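Local atomic coordinates of eukaryotic translation initiation factor 2D (Homo sapiens, PDB entry 5W2F), a protein that delivers tRNA to the P-site of the eukaryotic ribosome independently of GTP during translation initiation, and is represented here by its C-terminal part. Residues Ile145-Gln148 against Ala152-Thr155; Trp180-Leu183 against Gln187-Arg190. One frame throughout, in Å; residues are numbered along the deposited sequence.

Contact 1. Residues Ile145-Gln148 against Ala152-Thr155; sequences ILQQ and ASTT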
loop_
_atom_site.group_PDB
_atom_site.type_symbol
_atom_site.label_atom_id
_atom_site.label_comp_id
_atom_site.label_asym_id
_atom_site.label_seq_id
_atom_site.Cartn_x
_atom_site.Cartn_y
_atom_site.Cartn_z
ATOM N N ILE A 145 24.590 4.477 -5.485
ATOM C CA ILE A 145 24.558 3.648 -6.680
ATOM C C ILE A 145 24.446 4.520 -7.944
ATOM O O ILE A 145 25.178 4.319 -8.923
ATOM C CB ILE A 145 23.383 2.647 -6.625
ATOM C CG1 ILE A 145 23.614 1.585 -5.541
ATOM C CG2 ILE A 145 23.169 1.998 -7.986
ATOM C CD1 ILE A 145 22.358 0.829 -5.168
ATOM N N LEU A 146 23.523 5.477 -7.916
ATOM C CA LEU A 146 23.316 6.334 -9.071
ATOM C C LEU A 146 24.473 7.297 -9.328
ATOM O O LEU A 146 24.758 7.610 -10.482
ATOM C CB LEU A 146 22.010 7.119 -8.955
ATOM C CG LEU A 146 20.754 6.255 -9.041
ATOM C CD1 LEU A 146 19.538 7.125 -8.777
ATOM C CD2 LEU A 146 20.633 5.627 -10.421
ATOM N N GLN A 147 25.152 7.766 -8.281
ATOM C CA GLN A 147 26.305 8.646 -8.498
ATOM C C GLN A 147 27.365 7.930 -9.362
ATOM O O GLN A 147 27.937 8.535 -10.284
ATOM C CB GLN A 147 26.871 9.144 -7.162
ATOM C CG GLN A 147 27.951 10.231 -7.273
ATOM C CD GLN A 147 28.126 11.034 -5.977
ATOM O OE1 GLN A 147 27.312 11.902 -5.619
ATOM N NE2 GLN A 147 29.188 10.757 -5.284
ATOM N N GLN A 148 27.585 6.643 -9.090
ATOM C CA GLN A 148 28.487 5.810 -9.894
ATOM C C GLN A 148 27.920 5.495 -11.275
ATOM O O GLN A 148 28.612 5.687 -12.269
ATOM C CB GLN A 148 28.798 4.499 -9.162
ATOM C CG GLN A 148 29.811 3.584 -9.853
ATOM C CD GLN A 148 31.214 4.169 -9.897
ATOM O OE1 GLN A 148 31.806 4.321 -10.972
ATOM N NE2 GLN A 148 31.753 4.504 -8.729
ATOM N N ALA A 152 27.419 11.342 -12.174
ATOM C CA ALA A 152 26.820 12.629 -11.893
ATOM C C ALA A 152 26.542 12.728 -10.404
ATOM O O ALA A 152 26.223 11.733 -9.748
ATOM C CB ALA A 152 25.522 12.783 -12.666
ATOM N N SER A 153 26.658 13.941 -9.886
ATOM C CA SER A 153 26.452 14.212 -8.486
ATOM C C SER A 153 25.024 13.874 -8.044
ATOM O O SER A 153 24.052 14.216 -8.714
ATOM C CB SER A 153 26.703 15.680 -8.207
ATOM O OG SER A 153 26.597 15.933 -6.824
ATOM N N THR A 154 24.921 13.232 -6.886
ATOM C CA THR A 154 23.653 12.975 -6.259
ATOM C C THR A 154 23.621 13.566 -4.884
ATOM O O THR A 154 24.659 13.680 -4.191
ATOM C CB THR A 154 23.361 11.475 -6.135
ATOM O OG1 THR A 154 24.318 10.852 -5.270
ATOM C CG2 THR A 154 23.371 10.799 -7.488
ATOM N N THR A 155 22.417 13.890 -4.457
ATOM C CA THR A 155 22.143 14.382 -3.104
ATOM C C THR A 155 20.840 13.780 -2.598
ATOM O O THR A 155 19.991 13.378 -3.397
ATOM C CB THR A 155 21.997 15.922 -3.068
ATOM O OG1 THR A 155 20.925 16.332 -3.922
ATOM C CG2 THR A 155 23.260 16.601 -3.513
HETATM O O HOH W 1 27.711 14.371 -4.970
#
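Gln-147 and Thr-154 face each other where a tight turn joins helix 139-150 of the SUI1 fold to edge strand 154-158. Gln-147 lays its side chain across the turn, past Ala-152 O, to the start of the strand. Its OE1 accepts the backbone N-H of Thr-154, with N to OE1 at 3.0 Å. The bond is nearly straight at N-H (168°). It lies in the plane of the amide and uses a lone pair of OE1. A water donates a second bond to Gln-147 OE1 and is also hydrogen-bonded to Ser-153 OG. The side chain can span this gap because CG is anti to the backbone N (chi1 -172°) and the chain beyond stays extended.

Backbone atoms close the turn. Gln-147 CA makes a CH...O contact of 3.3 Å to Ala-152 O. Ala-152 N gives only a weak bond to Gln-147 O, at 3.4 Å.

Thr-154 turns its side chain toward the helix. Its OG1 is hydrogen-bonded to Ala-143 O, one turn back from Gln-147. Farther inward, Leu-146 and Thr-154 both touch Ile-170 of the neighbouring strand 166-171. The methyl group of Thr-154 rests against the helix backbone, with CG2 3.6 Å from Gln-147 N.

Contact 2. Residues Trp180-Leu183 against Gln187-Arg190; sequences WLLL and QLPR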
loop_
_atom_site.group_PDB
_atom_site.type_symbol
_atom_site.label_atom_id
_atom_site.label_comp_id
_atom_site.label_asym_id
_atom_site.label_seq_id
_atom_site.Cartn_x
_atom_site.Cartn_y
_atom_site.Cartn_z
ATOM N N TRP A 180 16.655 1.297 -15.298
ATOM C CA TRP A 180 17.512 0.153 -15.014
ATOM C C TRP A 180 17.430 -0.251 -13.540
ATOM O O TRP A 180 17.197 -1.412 -13.202
ATOM C CB TRP A 180 18.955 0.466 -15.410
ATOM C CG TRP A 180 19.941 -0.451 -14.775
ATOM C CD1 TRP A 180 20.197 -1.740 -15.127
ATOM C CD2 TRP A 180 20.741 -0.185 -13.605
ATOM N NE1 TRP A 180 21.127 -2.287 -14.278
ATOM C CE2 TRP A 180 21.484 -1.352 -13.341
ATOM C CE3 TRP A 180 20.923 0.933 -12.788
ATOM C CZ2 TRP A 180 22.388 -1.437 -12.280
ATOM C CZ3 TRP A 180 21.808 0.839 -11.708
ATOM C CH2 TRP A 180 22.531 -0.337 -11.476
ATOM N N LEU A 181 17.658 0.710 -12.667
ATOM C CA LEU A 181 17.773 0.411 -11.251
ATOM C C LEU A 181 16.482 -0.178 -10.711
ATOM O O LEU A 181 16.494 -1.208 -10.023
ATOM C CB LEU A 181 18.159 1.669 -10.463
ATOM C CG LEU A 181 18.392 1.467 -8.952
ATOM C CD1 LEU A 181 19.510 0.459 -8.711
ATOM C CD2 LEU A 181 18.690 2.765 -8.213
ATOM N N LEU A 182 15.364 0.469 -11.009
ATOM C CA LEU A 182 14.096 0.085 -10.419
ATOM C C LEU A 182 13.471 -1.137 -11.082
ATOM O O LEU A 182 12.946 -1.996 -10.385
ATOM C CB LEU A 182 13.117 1.259 -10.441
ATOM C CG LEU A 182 13.583 2.493 -9.696
ATOM C CD1 LEU A 182 12.572 3.628 -9.846
ATOM C CD2 LEU A 182 13.883 2.247 -8.217
ATOM N N LEU A 183 13.496 -1.202 -12.412
ATOM C CA LEU A 183 12.849 -2.309 -13.125
ATOM C C LEU A 183 13.732 -3.527 -13.241
ATOM O O LEU A 183 13.248 -4.638 -13.165
ATOM C CB LEU A 183 12.440 -1.891 -14.542
ATOM C CG LEU A 183 11.478 -0.705 -14.643
ATOM C CD1 LEU A 183 11.231 -0.376 -16.108
ATOM C CD2 LEU A 183 10.158 -1.021 -13.975
ATOM N N GLN A 187 13.527 -5.111 -9.744
ATOM C CA GLN A 187 12.379 -5.887 -10.271
ATOM C C GLN A 187 11.029 -5.353 -9.799
ATOM O O GLN A 187 10.070 -6.102 -9.587
ATOM C CB GLN A 187 12.525 -7.381 -9.930
ATOM C CG GLN A 187 13.698 -8.050 -10.626
ATOM C CD GLN A 187 13.462 -8.250 -12.110
ATOM O OE1 GLN A 187 12.430 -8.771 -12.518
ATOM N NE2 GLN A 187 14.424 -7.827 -12.927
ATOM N N LEU A 188 10.946 -4.037 -9.655
ATOM C CA LEU A 188 9.729 -3.406 -9.203
ATOM C C LEU A 188 8.699 -3.341 -10.349
ATOM O O LEU A 188 9.087 -3.279 -11.520
ATOM C CB LEU A 188 10.012 -2.016 -8.643
ATOM C CG LEU A 188 10.840 -1.962 -7.363
ATOM C CD1 LEU A 188 11.120 -0.530 -6.988
ATOM C CD2 LEU A 188 10.145 -2.656 -6.207
ATOM N N PRO A 189 7.397 -3.331 -10.023
ATOM C CA PRO A 189 6.396 -3.300 -11.099
ATOM C C PRO A 189 6.348 -1.941 -11.799
ATOM O O PRO A 189 6.215 -0.903 -11.143
ATOM C CB PRO A 189 5.074 -3.555 -10.366
ATOM C CG PRO A 189 5.455 -4.064 -9.046
ATOM C CD PRO A 189 6.759 -3.429 -8.706
ATOM N N ARG A 190 6.389 -1.970 -13.125
ATOM C CA ARG A 190 6.322 -0.764 -13.914
ATOM C C ARG A 190 5.066 0.067 -13.633
ATOM O O ARG A 190 5.127 1.285 -13.670
ATOM C CB ARG A 190 6.415 -1.140 -15.394
ATOM C CG ARG A 190 6.227 -0.008 -16.373
ATOM C CD ARG A 190 7.209 1.151 -16.200
ATOM N NE ARG A 190 6.932 2.182 -17.203
ATOM C CZ ARG A 190 5.878 3.000 -17.183
ATOM N NH1 ARG A 190 4.996 2.968 -16.174
ATOM N NH2 ARG A 190 5.704 3.872 -18.189
HETATM O O HOH W 2 10.384 -4.939 -13.250
#
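Leu-182 and Leu-188 form the tight side of this contact, where helix 175-185 of the SUI1 fold ends and the chain turns toward strand 193-194. Leu-188 N donates to Leu-182 O at 2.9 Å. The bond is close to straight (165° at N-H) and lies in the carbonyl plane. The chain reverses at Gln-187, the first residue after the helix to leave helical backbone angles. Its positive phi (56°) brings Leu-188 N back to the carbonyls of the last turn. The side chain of Leu-188 then folds over the same carbonyl, with CB 3.4 Å from Leu-182 O. The two leucines also meet through methyl groups, Leu-182 CD2 to Leu-188 CD1 at 4.1 Å. Both are buried and touch Ile-113 of strand 113-121, so the turn is pressed onto the sheet.

The other side is looser and wetter. Leu-183 CB points away from the loop, but CG lies anti to the carbonyl carbon (chi1 -59°) and the CD2 branch comes back to it. This CD2 is 3.5 Å from Leu-188 O and also rests against CA and CB of exposed Arg-190. A water bridges the two backbones, donating to Leu-183 O and to Leu-188 O, the latter at 2.7 Å. Gln-187 CA makes a CH...O contact of 3.3 Å to Leu-183 O. The amide of the Gln-187 side chain bonds instead to Glu-184 O, through NE2.

The helix end is thus closed by a backbone N-H on the core side and by water on the other. No polar side chain bonds directly across the two segments, so the turn relies on its backbone and on leucine packing.

How the contacts relate
Both contacts lie in the SUI1 domain, and each sits where a helix ends and the chain turns back toward the same mixed sheet. Contact 1 leads to the edge strand 154-158 and is largely at the surface. Contact 2 leads toward strand 193-194, the opposite edge, and is partly buried. Their centres are about 18 Å apart. A glutamine amide carries contact 1, whereas contact 2 pairs a backbone bond with leucine packing. Each also includes a water bridge. The two helices pack on one another: Leu-181 touches Ile-145 and Leu-146, with Ile-145 CG2 to Leu-181 CD1 at 4.0 Å, and Trp-180 also meets Ile-145.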